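Pullulanase (Bacillus acidopullulyticus, PDB 2WAN) hydrolyses the alpha-1,6-glucosidic linkages of pullulan and probably of branched starch polysaccharides. Local coordinates at residues T426-N429 / P430-V434; T532-K535 / Q536-S540. One frame throughout, in Å; residues are numbered along the deposited sequence.

Both contacts belong to the catalytic barrel of eight parallel strands, and they come in series along the chain. Interaction 1 (426-434) is the turn that leads into strand 435-438, the first of the barrel. Interaction 2 (532-540) lies within helix 529-543, in the connection between the second strand, 485-488, and the third, 547-552. Their centres are 22 Å apart and their nearest atoms about 10 Å, so they do not touch. The connection after strand 406-407 reaches both: its residues Thr-414, Asp-415 and Ala-417 bond to side chains of the helix, and it then runs on into the turn. The chain entering the barrel is thus fastened to an outer helix before the first strand begins.

Interaction 1 of 2, residues T426-N429 / P430-V434; sequences TPAN and PVDEV
Pro-427 lays its ring against the aliphatic parts of Asp-432 and Glu-433. Its CB meets CB of Asp-432 at 3.7 Å, while its CG packs on CG of Glu-433, whose side chain crosses the ring at about a right angle. A rigid ring suits this place, since it offers these carbons a broad apolar surface. OE2 of Glu-433 makes a close oxygen-to-carbon contact, 3.4 Å from CD of Pro-427, and OE1 has a weak bond to Asn-549. Ala-428, small and at the surface, contributes chiefly its backbone: its N donates to a water 2.8 Å away, which returns a weak bond to OD2 of Asp-432.

Asn-429 carries most of the polar contact. With CG anti to the backbone N (chi1 -168°), its amide swings forward along the chain, and OD1 takes the N-H of Val-431 at 3.1 Å. The bond is almost straight, 176°, lies in the carbonyl plane and uses a lone pair. Beside it, CG2 of Val-431 packs 3.4 Å from the same OD1. The backbone O of Asn-429 accepts from N of Asp-432 at 3.0 Å, this donor standing 45° out of the carbonyl plane. In return OD2 of Asp-432 draws a weak bond of 3.3 Å from N of Asn-429. The carboxylate is also anchored through OD1, in a salt bridge to Arg-831.

Pro-430 has no N-H to place, which fits the first position after the asparagine, and its ring touches Val-647 and Val-773 on two barrel strands. The side-chain bond to Val-431 makes an Asx turn, here in its Asx-Pro form, superposed on two successive type I turns that form the short 3-10 segment 430-432. Together they turn the chain into strand 435-438 at the end of the barrel where its parallel strands begin.

Interaction 2 of 2, residues T532-K535 / Q536-S540; sequences TELK and QLIQS
Gln-536 lies back along the helix over Thr-532 and Glu-533, its long, flexible chain letting the amide fold that way. The contacts are van der Waals ones between carbon groups and a polar oxygen: CG2 of Thr-532 comes within 3.6 Å of OE1 of Gln-536, and CG of Glu-533 within 3.8 Å. An alanine here would keep the helical backbone bond, but the methyl of Thr-532 and CG of Glu-533 would probably lose the cover of the amide. The apolar contact is elsewhere: Leu-534, its CG anti to the backbone N (chi1 178°), meets Ile-538 CD1 with its CG at 4.1 Å; two branched hydrocarbon chains suit this buried face.

Four backbone hydrogen bonds, each from N of residue i+4 to O of residue i, join the two halves, from Gln-536 N to Thr-532 O at 2.9 Å through Gln-539 N to Lys-535 O at 2.8 Å.

Charged ends reach outward. Lys-535, extended beyond CG, pairs its NZ with both Glu-613 and Asp-415, and Glu-533 bonds to Thr-523. Leu-534 and Ile-538 press on Tyr-614 of helix 597-614. Helix 529-543 itself lies in the connection from strand 485-488 to strand 547-552, as in a beta-alpha barrel.

Interaction 1 of 2, residues T426-N429 / P430-V434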
loop_
_atom_site.group_PDB
_atom_site.type_symbol
_atom_site.label_atom_id
_atom_site.label_comp_id
_atom_site.label_asym_id
_atom_site.label_seq_id
_atom_site.Cartn_x
_atom_site.Cartn_y
_atom_site.Cartn_z
ATOM N N THR A 426 2.714 -8.926 19.864
ATOM C CA THR A 426 2.439 -7.545 19.480
ATOM C C THR A 426 2.979 -6.674 20.606
ATOM O O THR A 426 2.434 -6.686 21.716
ATOM C CB THR A 426 0.922 -7.304 19.319
ATOM O OG1 THR A 426 0.215 -7.917 20.414
ATOM C CG2 THR A 426 0.408 -7.939 18.019
ATOM N N PRO A 427 4.067 -5.932 20.344
ATOM C CA PRO A 427 4.653 -5.126 21.414
ATOM C C PRO A 427 3.874 -3.831 21.673
ATOM O O PRO A 427 2.890 -3.548 20.983
ATOM C CB PRO A 427 6.041 -4.804 20.873
ATOM C CG PRO A 427 5.807 -4.671 19.416
ATOM C CD PRO A 427 4.827 -5.790 19.087
ATOM N N ALA A 428 4.326 -3.055 22.663
ATOM C CA ALA A 428 3.616 -1.820 23.057
ATOM C C ALA A 428 3.562 -0.783 21.937
ATOM O O ALA A 428 2.580 -0.046 21.813
ATOM C CB ALA A 428 4.233 -1.226 24.323
ATOM N N ASN A 429 4.610 -0.734 21.114
ATOM C CA ASN A 429 4.714 0.274 20.068
ATOM C C ASN A 429 5.472 -0.324 18.884
ATOM O O ASN A 429 6.339 -1.163 19.096
ATOM C CB ASN A 429 5.461 1.511 20.594
ATOM C CG ASN A 429 5.341 2.693 19.662
ATOM O OD1 ASN A 429 6.077 2.814 18.665
ATOM N ND2 ASN A 429 4.371 3.563 19.950
ATOM N N PRO A 430 5.156 0.096 17.650
ATOM C CA PRO A 430 5.902 -0.469 16.499
ATOM C C PRO A 430 7.422 -0.308 16.569
ATOM O O PRO A 430 8.146 -1.153 16.012
ATOM C CB PRO A 430 5.340 0.296 15.308
ATOM C CG PRO A 430 3.885 0.552 15.738
ATOM C CD PRO A 430 3.969 0.868 17.204
ATOM N N VAL A 431 7.909 0.744 17.243
ATOM C CA VAL A 431 9.371 0.953 17.359
ATOM C C VAL A 431 10.084 -0.145 18.154
ATOM O O VAL A 431 11.320 -0.193 18.171
ATOM C CB VAL A 431 9.767 2.345 17.947
ATOM C CG1 VAL A 431 9.221 3.492 17.065
ATOM C CG2 VAL A 431 9.342 2.521 19.408
ATOM N N ASP A 432 9.302 -1.022 18.791
ATOM C CA ASP A 432 9.817 -2.152 19.547
ATOM C C ASP A 432 10.021 -3.401 18.683
ATOM O O ASP A 432 10.476 -4.435 19.201
ATOM C CB ASP A 432 8.873 -2.497 20.714
ATOM C CG ASP A 432 8.757 -1.349 21.720
ATOM O OD1 ASP A 432 9.748 -0.615 21.901
ATOM O OD2 ASP A 432 7.673 -1.181 22.298
ATOM N N GLU A 433 9.693 -3.318 17.397
ATOM C CA GLU A 433 9.916 -4.466 16.497
ATOM C C GLU A 433 11.239 -4.332 15.753
ATOM O O GLU A 433 11.670 -3.231 15.458
ATOM C CB GLU A 433 8.771 -4.614 15.484
ATOM C CG GLU A 433 7.429 -4.940 16.157
ATOM C CD GLU A 433 6.431 -5.632 15.263
ATOM O OE1 GLU A 433 6.550 -5.544 14.022
ATOM O OE2 GLU A 433 5.508 -6.285 15.821
ATOM N N VAL A 434 11.891 -5.469 15.507
ATOM C CA VAL A 434 12.997 -5.546 14.535
ATOM C C VAL A 434 12.552 -6.575 13.505
ATOM O O VAL A 434 12.506 -7.788 13.786
ATOM C CB VAL A 434 14.338 -5.954 15.170
ATOM C CG1 VAL A 434 15.448 -5.809 14.114
ATOM C CG2 VAL A 434 14.659 -5.051 16.353
HETATM O O HOH W 1 6.505 -3.837 24.153
#

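Interaction 2 of 2, residues T532-K535 / Q536-S540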
loop_
_atom_site.group_PDB
_atom_site.type_symbol
_atom_site.label_atom_id
_atom_site.label_comp_id
_atom_site.label_asym_id
_atom_site.label_seq_id
_atom_site.Cartn_x
_atom_site.Cartn_y
_atom_site.Cartn_z
ATOM N N THR A 532 -3.609 -25.753 8.307
ATOM C CA THR A 532 -2.960 -26.251 9.513
ATOM C C THR A 532 -1.463 -25.928 9.534
ATOM O O THR A 532 -0.928 -25.514 10.567
ATOM C CB THR A 532 -3.171 -27.765 9.636
ATOM O OG1 THR A 532 -4.587 -28.004 9.686
ATOM C CG2 THR A 532 -2.502 -28.302 10.915
ATOM N N GLU A 533 -0.803 -26.092 8.386
ATOM C CA GLU A 533 0.645 -25.913 8.341
ATOM C C GLU A 533 1.073 -24.471 8.502
ATOM O O GLU A 533 2.074 -24.216 9.151
ATOM C CB GLU A 533 1.265 -26.558 7.091
ATOM C CG GLU A 533 1.140 -28.112 7.180
ATOM C CD GLU A 533 1.438 -28.837 5.883
ATOM O OE1 GLU A 533 1.961 -28.209 4.945
ATOM O OE2 GLU A 533 1.144 -30.063 5.794
ATOM N N LEU A 534 0.305 -23.537 7.947
ATOM C CA LEU A 534 0.616 -22.123 8.155
ATOM C C LEU A 534 0.352 -21.735 9.602
ATOM O O LEU A 534 1.134 -20.992 10.206
ATOM C CB LEU A 534 -0.148 -21.233 7.168
ATOM C CG LEU A 534 0.042 -19.702 7.306
ATOM C CD1 LEU A 534 1.532 -19.267 7.312
ATOM C CD2 LEU A 534 -0.728 -18.939 6.236
ATOM N N LYS A 535 -0.733 -22.259 10.171
ATOM C CA LYS A 535 -0.959 -22.033 11.604
ATOM C C LYS A 535 0.204 -22.581 12.425
ATOM O O LYS A 535 0.590 -21.961 13.411
ATOM C CB LYS A 535 -2.293 -22.645 12.080
ATOM C CG LYS A 535 -3.516 -21.931 11.551
ATOM C CD LYS A 535 -4.817 -22.654 11.971
ATOM C CE LYS A 535 -6.023 -21.843 11.495
ATOM N NZ LYS A 535 -7.301 -22.618 11.661
ATOM N N GLN A 536 0.757 -23.742 12.033
ATOM C CA GLN A 536 1.888 -24.318 12.767
ATOM C C GLN A 536 3.119 -23.435 12.661
ATOM O O GLN A 536 3.850 -23.297 13.631
ATOM C CB GLN A 536 2.191 -25.745 12.292
ATOM C CG GLN A 536 1.098 -26.717 12.721
ATOM C CD GLN A 536 1.292 -28.108 12.135
ATOM O OE1 GLN A 536 1.084 -28.334 10.946
ATOM N NE2 GLN A 536 1.669 -29.048 12.982
ATOM N N LEU A 537 3.339 -22.838 11.487
ATOM C CA LEU A 537 4.438 -21.853 11.337
ATOM C C LEU A 537 4.281 -20.706 12.357
ATOM O O LEU A 537 5.220 -20.359 13.093
ATOM C CB LEU A 537 4.493 -21.299 9.909
ATOM C CG LEU A 537 5.518 -20.193 9.571
ATOM C CD1 LEU A 537 5.779 -20.160 8.062
ATOM C CD2 LEU A 537 5.058 -18.789 9.998
ATOM N N ILE A 538 3.091 -20.117 12.371
ATOM C CA ILE A 538 2.781 -18.991 13.263
ATOM C C ILE A 538 2.896 -19.413 14.732
ATOM O O ILE A 538 3.509 -18.709 15.540
ATOM C CB ILE A 538 1.387 -18.426 12.920
ATOM C CG1 ILE A 538 1.416 -17.828 11.510
ATOM C CG2 ILE A 538 0.896 -17.387 13.981
ATOM C CD1 ILE A 538 0.014 -17.683 10.886
ATOM N N GLN A 539 2.331 -20.566 15.063
ATOM C CA GLN A 539 2.429 -21.112 16.421
ATOM C C GLN A 539 3.879 -21.266 16.878
ATOM O O GLN A 539 4.238 -20.909 18.027
ATOM C CB GLN A 539 1.695 -22.459 16.476
ATOM C CG GLN A 539 1.660 -23.131 17.823
ATOM C CD GLN A 539 0.880 -24.438 17.765
ATOM O OE1 GLN A 539 1.012 -25.228 16.811
ATOM N NE2 GLN A 539 0.085 -24.683 18.790
ATOM N N SER A 540 4.711 -21.798 15.983
ATOM C CA SER A 540 6.121 -22.059 16.272
ATOM C C SER A 540 6.879 -20.777 16.572
ATOM O O SER A 540 7.641 -20.706 17.527
ATOM C CB SER A 540 6.801 -22.757 15.083
ATOM O OG SER A 540 8.183 -22.966 15.344
#